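Local coordinates for 1,3-alpha-isomaltosidase (Kribbella flavida DSM 17836, PDB 5X3I), which hydrolyses the alpha-1,3-glucosidic linkages of the cyclic tetrasaccharide cyclobis-(1-6)-alpha-nigerosyl to give isomaltose, inside the cell, at residues A[165-169]-A[170-174]; A[651-654]-A[655-658]. The protein carries 1 engineered substitution. One frame throughout, in Å; residues are numbered along the deposited sequence.

Contact 1. Residues A[165-169]-A[170-174]; sequences LVSSQ and GVHRG
Ser167 and His172 join their side chains across a tight beta hairpin. OG of Ser167 and NE2 of His172 share a hydrogen bond of 2.7 Å, at the imidazole edge and in its plane. The same OG accepts from the backbone N of Gln169 at 3.0 Å, an ST turn at the bend. OG sits between the backbone N and the carbonyl carbon of its own residue (chi1 81°), where it can meet both partners. A leucine in place of His172 would probably leave OG without its ring partner and the turn less firmly tied to the strand.

The packed end is a classic beta bulge, with His172 and Arg173 both facing Leu165. N of Leu165 donates a hydrogen bond to O of Arg173 at 2.8 Å. N of His172 meets O of Leu165 at 2.7 Å, nearly in line with the carbonyl. Leu165 and Arg173 lie side by side, with CD2 of Leu165 4.0 Å from CG of Arg173. The turn end is looser. Ser168 and Gln169 are exposed, and the bond from N of Gly170 to O of Ser167 is weak. At the backbone angles of Gly170 (phi 152°, psi -160°) a CB would run into the carbonyl O of Gln169.

The hairpin pairs strand 159-167 with strand 170-179. Strand 143-145 flanks the first and strand 255-261 the second, where Glu259 forms a salt bridge with Arg173. Trp144 packs on Leu165 and Arg173.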
loop_
_atom_site.group_PDB
_atom_site.type_symbol
_atom_site.label_atom_id
_atom_site.label_comp_id
_atom_site.label_asym_id
_atom_site.label_seq_id
_atom_site.Cartn_x
_atom_site.Cartn_y
_atom_site.Cartn_z
ATOM N N LEU A 165 25.953 -9.884 10.099
ATOM C CA LEU A 165 25.603 -11.290 10.007
ATOM C C LEU A 165 26.385 -11.901 8.863
ATOM O O LEU A 165 26.160 -11.568 7.699
ATOM C CB LEU A 165 24.104 -11.475 9.791
ATOM C CG LEU A 165 23.605 -12.923 9.738
ATOM C CD1 LEU A 165 23.760 -13.610 11.102
ATOM C CD2 LEU A 165 22.161 -12.988 9.267
ATOM N N VAL A 166 27.313 -12.791 9.202
ATOM C CA VAL A 166 28.263 -13.296 8.224
ATOM C C VAL A 166 28.262 -14.816 8.155
ATOM O O VAL A 166 27.957 -15.492 9.125
ATOM C CB VAL A 166 29.689 -12.803 8.528
ATOM C CG1 VAL A 166 29.703 -11.298 8.659
ATOM C CG2 VAL A 166 30.219 -13.437 9.808
ATOM N N SER A 167 28.586 -15.337 6.983
ATOM C CA SER A 167 28.802 -16.762 6.800
ATOM C C SER A 167 29.922 -16.939 5.789
ATOM O O SER A 167 30.526 -15.961 5.349
ATOM C CB SER A 167 27.532 -17.461 6.316
ATOM O OG SER A 167 27.364 -17.290 4.920
ATOM N N SER A 168 30.186 -18.182 5.403
ATOM C CA SER A 168 31.198 -18.458 4.391
ATOM C C SER A 168 30.799 -17.858 3.048
ATOM O O SER A 168 31.639 -17.670 2.176
ATOM C CB SER A 168 31.421 -19.963 4.245
ATOM O OG SER A 168 30.290 -20.598 3.677
ATOM N N GLN A 169 29.512 -17.565 2.891
ATOM C CA GLN A 169 29.004 -16.968 1.662
ATOM C C GLN A 169 29.288 -15.477 1.590
ATOM O O GLN A 169 29.508 -14.946 0.509
ATOM C CB GLN A 169 27.499 -17.212 1.524
ATOM C CG GLN A 169 27.125 -18.676 1.364
ATOM C CD GLN A 169 27.889 -19.347 0.241
ATOM O OE1 GLN A 169 28.786 -20.152 0.485
ATOM N NE2 GLN A 169 27.539 -19.019 -0.996
ATOM N N GLY A 170 29.267 -14.799 2.732
ATOM C CA GLY A 170 29.544 -13.374 2.764
ATOM C C GLY A 170 28.857 -12.655 3.905
ATOM O O GLY A 170 28.476 -13.282 4.889
ATOM N N VAL A 171 28.706 -11.338 3.777
ATOM C CA VAL A 171 28.000 -10.559 4.783
ATOM C C VAL A 171 26.551 -10.338 4.361
ATOM O O VAL A 171 26.267 -9.592 3.425
ATOM C CB VAL A 171 28.661 -9.202 5.012
ATOM C CG1 VAL A 171 28.031 -8.520 6.203
ATOM C CG2 VAL A 171 30.162 -9.370 5.216
ATOM N N HIS A 172 25.646 -10.999 5.069
ATOM C CA HIS A 172 24.235 -11.022 4.719
ATOM C C HIS A 172 23.434 -9.817 5.198
ATOM O O HIS A 172 22.609 -9.287 4.457
ATOM C CB HIS A 172 23.614 -12.313 5.251
ATOM C CG HIS A 172 24.329 -13.543 4.790
ATOM N ND1 HIS A 172 24.076 -14.137 3.572
ATOM C CD2 HIS A 172 25.316 -14.269 5.366
ATOM C CE1 HIS A 172 24.866 -15.187 3.427
ATOM N NE2 HIS A 172 25.630 -15.287 4.499
ATOM N N ARG A 173 23.672 -9.396 6.436
ATOM C CA ARG A 173 22.923 -8.294 7.038
ATOM C C ARG A 173 23.824 -7.434 7.904
ATOM O O ARG A 173 24.820 -7.921 8.449
ATOM C CB ARG A 173 21.764 -8.806 7.899
ATOM C CG ARG A 173 20.837 -9.782 7.211
ATOM C CD ARG A 173 19.584 -10.034 8.018
ATOM N NE ARG A 173 18.717 -10.966 7.314
ATOM C CZ ARG A 173 17.575 -11.445 7.791
ATOM N NH1 ARG A 173 17.142 -11.097 8.987
ATOM N NH2 ARG A 173 16.870 -12.289 7.064
ATOM N N GLY A 174 23.514 -6.144 7.971
ATOM C CA GLY A 174 24.013 -5.286 9.027
ATOM C C GLY A 174 22.972 -5.068 10.106
ATOM O O GLY A 174 21.768 -5.215 9.867
#

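Contact 2. Residues A[651-654]-A[655-658]; sequences DRPL and MRPL
Arg656 folds back over Pro653 where helix 622-650 gives way to strand 655-656, an outermost strand of the antiparallel sheet in the C-terminal domain of this family 31 hydrolase. CB of Arg656 lies 3.5 Å from O of Pro653 and also touches CB of Pro653. CG continues anti to the backbone N (chi1 -172°) and passes the proline ring, 4.1 Å from CD of Pro653. CD of Arg656 is 4.0 Å from O of Pro653. A bend at chi3 (-51°) then turns the head back to that oxygen.

NE and NH2 grip Pro653 O side-on. The oxygen lies in the guanidinium plane, and NE approaches it in the carbonyl plane, on a lone pair. The NH2 bond is longer and more bent, with NH2 tilted from the carbonyl plane. NH2 of Arg656 also forms a salt bridge with Asp679. CB of Arg652 sits over one guanidinium face, offset toward its rim. NH1 of Arg656 is 3.5 Å from NH1 of Arg652, and the two guanidinium planes are 44° apart. Asp661 forms salt bridges with NH1 of Arg656 and NH1 of Arg652, and its carboxylate brings the two arginines together. O of Pro653 lies 2.9 Å from NE of Arg656 and 3.2 Å from NH2 of Arg656.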
loop_
_atom_site.group_PDB
_atom_site.type_symbol
_atom_site.label_atom_id
_atom_site.label_comp_id
_atom_site.label_asym_id
_atom_site.label_seq_id
_atom_site.Cartn_x
_atom_site.Cartn_y
_atom_site.Cartn_z
ATOM N N ASP A 651 6.551 21.564 3.341
ATOM C CA ASP A 651 6.607 20.185 3.846
ATOM C C ASP A 651 5.829 19.952 5.149
ATOM O O ASP A 651 5.774 18.827 5.636
ATOM C CB ASP A 651 8.057 19.729 3.990
ATOM C CG ASP A 651 8.744 19.665 2.665
ATOM O OD1 ASP A 651 8.100 19.176 1.716
ATOM O OD2 ASP A 651 9.887 20.140 2.545
ATOM N N ARG A 652 5.242 20.999 5.718
ATOM C CA ARG A 652 4.299 20.813 6.820
ATOM C C ARG A 652 3.071 20.066 6.309
ATOM O O ARG A 652 2.399 20.552 5.411
ATOM C CB ARG A 652 3.881 22.150 7.436
ATOM C CG ARG A 652 4.986 22.910 8.164
ATOM C CD ARG A 652 4.421 23.697 9.350
ATOM N NE ARG A 652 4.113 25.072 9.007
ATOM C CZ ARG A 652 3.341 25.878 9.732
ATOM N NH1 ARG A 652 2.777 25.452 10.855
ATOM N NH2 ARG A 652 3.125 27.117 9.324
ATOM N N PRO A 653 2.785 18.882 6.874
ATOM C CA PRO A 653 1.784 17.955 6.325
ATOM C C PRO A 653 0.359 18.495 6.205
ATOM O O PRO A 653 -0.040 19.390 6.938
ATOM C CB PRO A 653 1.816 16.791 7.315
ATOM C CG PRO A 653 3.239 16.775 7.790
ATOM C CD PRO A 653 3.586 18.241 7.934
ATOM N N LEU A 654 -0.389 17.922 5.269
ATOM C CA LEU A 654 -1.794 18.261 5.077
ATOM C C LEU A 654 -2.683 17.594 6.119
ATOM O O LEU A 654 -3.503 18.250 6.743
ATOM C CB LEU A 654 -2.244 17.872 3.668
ATOM C CG LEU A 654 -3.698 18.172 3.306
ATOM C CD1 LEU A 654 -4.022 19.641 3.588
ATOM C CD2 LEU A 654 -3.961 17.809 1.830
ATOM N N MET A 655 -2.506 16.292 6.330
ATOM C CA MET A 655 -3.191 15.642 7.428
ATOM C C MET A 655 -2.120 15.500 8.518
ATOM O O MET A 655 -1.298 14.589 8.487
ATOM C CB MET A 655 -3.755 14.290 6.960
ATOM C CG MET A 655 -4.581 13.502 7.958
ATOM S SD MET A 655 -5.147 11.950 7.230
ATOM C CE MET A 655 -6.239 11.339 8.494
ATOM N N ARG A 656 -2.199 16.365 9.524
ATOM C CA ARG A 656 -1.007 16.711 10.296
ATOM C C ARG A 656 -1.087 16.343 11.764
ATOM O O ARG A 656 -1.835 16.967 12.520
ATOM C CB ARG A 656 -0.710 18.212 10.160
ATOM C CG ARG A 656 0.621 18.659 10.774
ATOM C CD ARG A 656 0.763 20.176 10.739
ATOM N NE ARG A 656 0.514 20.717 9.408
ATOM C CZ ARG A 656 0.393 22.014 9.137
ATOM N NH1 ARG A 656 0.503 22.913 10.104
ATOM N NH2 ARG A 656 0.159 22.415 7.895
ATOM N N PRO A 657 -0.299 15.336 12.175
ATOM C CA PRO A 657 -0.150 15.023 13.598
ATOM C C PRO A 657 0.271 16.271 14.362
ATOM O O PRO A 657 1.011 17.085 13.831
ATOM C CB PRO A 657 0.957 13.961 13.611
ATOM C CG PRO A 657 0.888 13.329 12.280
ATOM C CD PRO A 657 0.503 14.437 11.331
ATOM N N LEU A 658 -0.204 16.424 15.584
ATOM C CA LEU A 658 0.065 17.635 16.341
ATOM C C LEU A 658 1.543 17.843 16.686
ATOM O O LEU A 658 1.935 18.952 17.029
ATOM C CB LEU A 658 -0.767 17.653 17.622
ATOM C CG LEU A 658 -2.160 18.272 17.509
ATOM C CD1 LEU A 658 -3.060 17.424 16.644
ATOM C CD2 LEU A 658 -2.775 18.456 18.883
#

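From the N terminus, the chain first makes contact 1, within the galactose mutarotase-like region. There it closes a short hairpin and joins two neighbouring strands of one antiparallel sheet. It then runs through the TIM-barrel domain, which carries the annotated active-site residues. Contact 2 follows, at the exit of helix 622-650 into the first strand of the C-terminal sheet. Here a short loop links the helix end to that sheet. The two contacts come in series and neither nest nor cross. Their centres are about 40 Å apart, their nearest atoms about 28 Å, and they do not touch. Contact 1 is at the surface; contact 2 is buried.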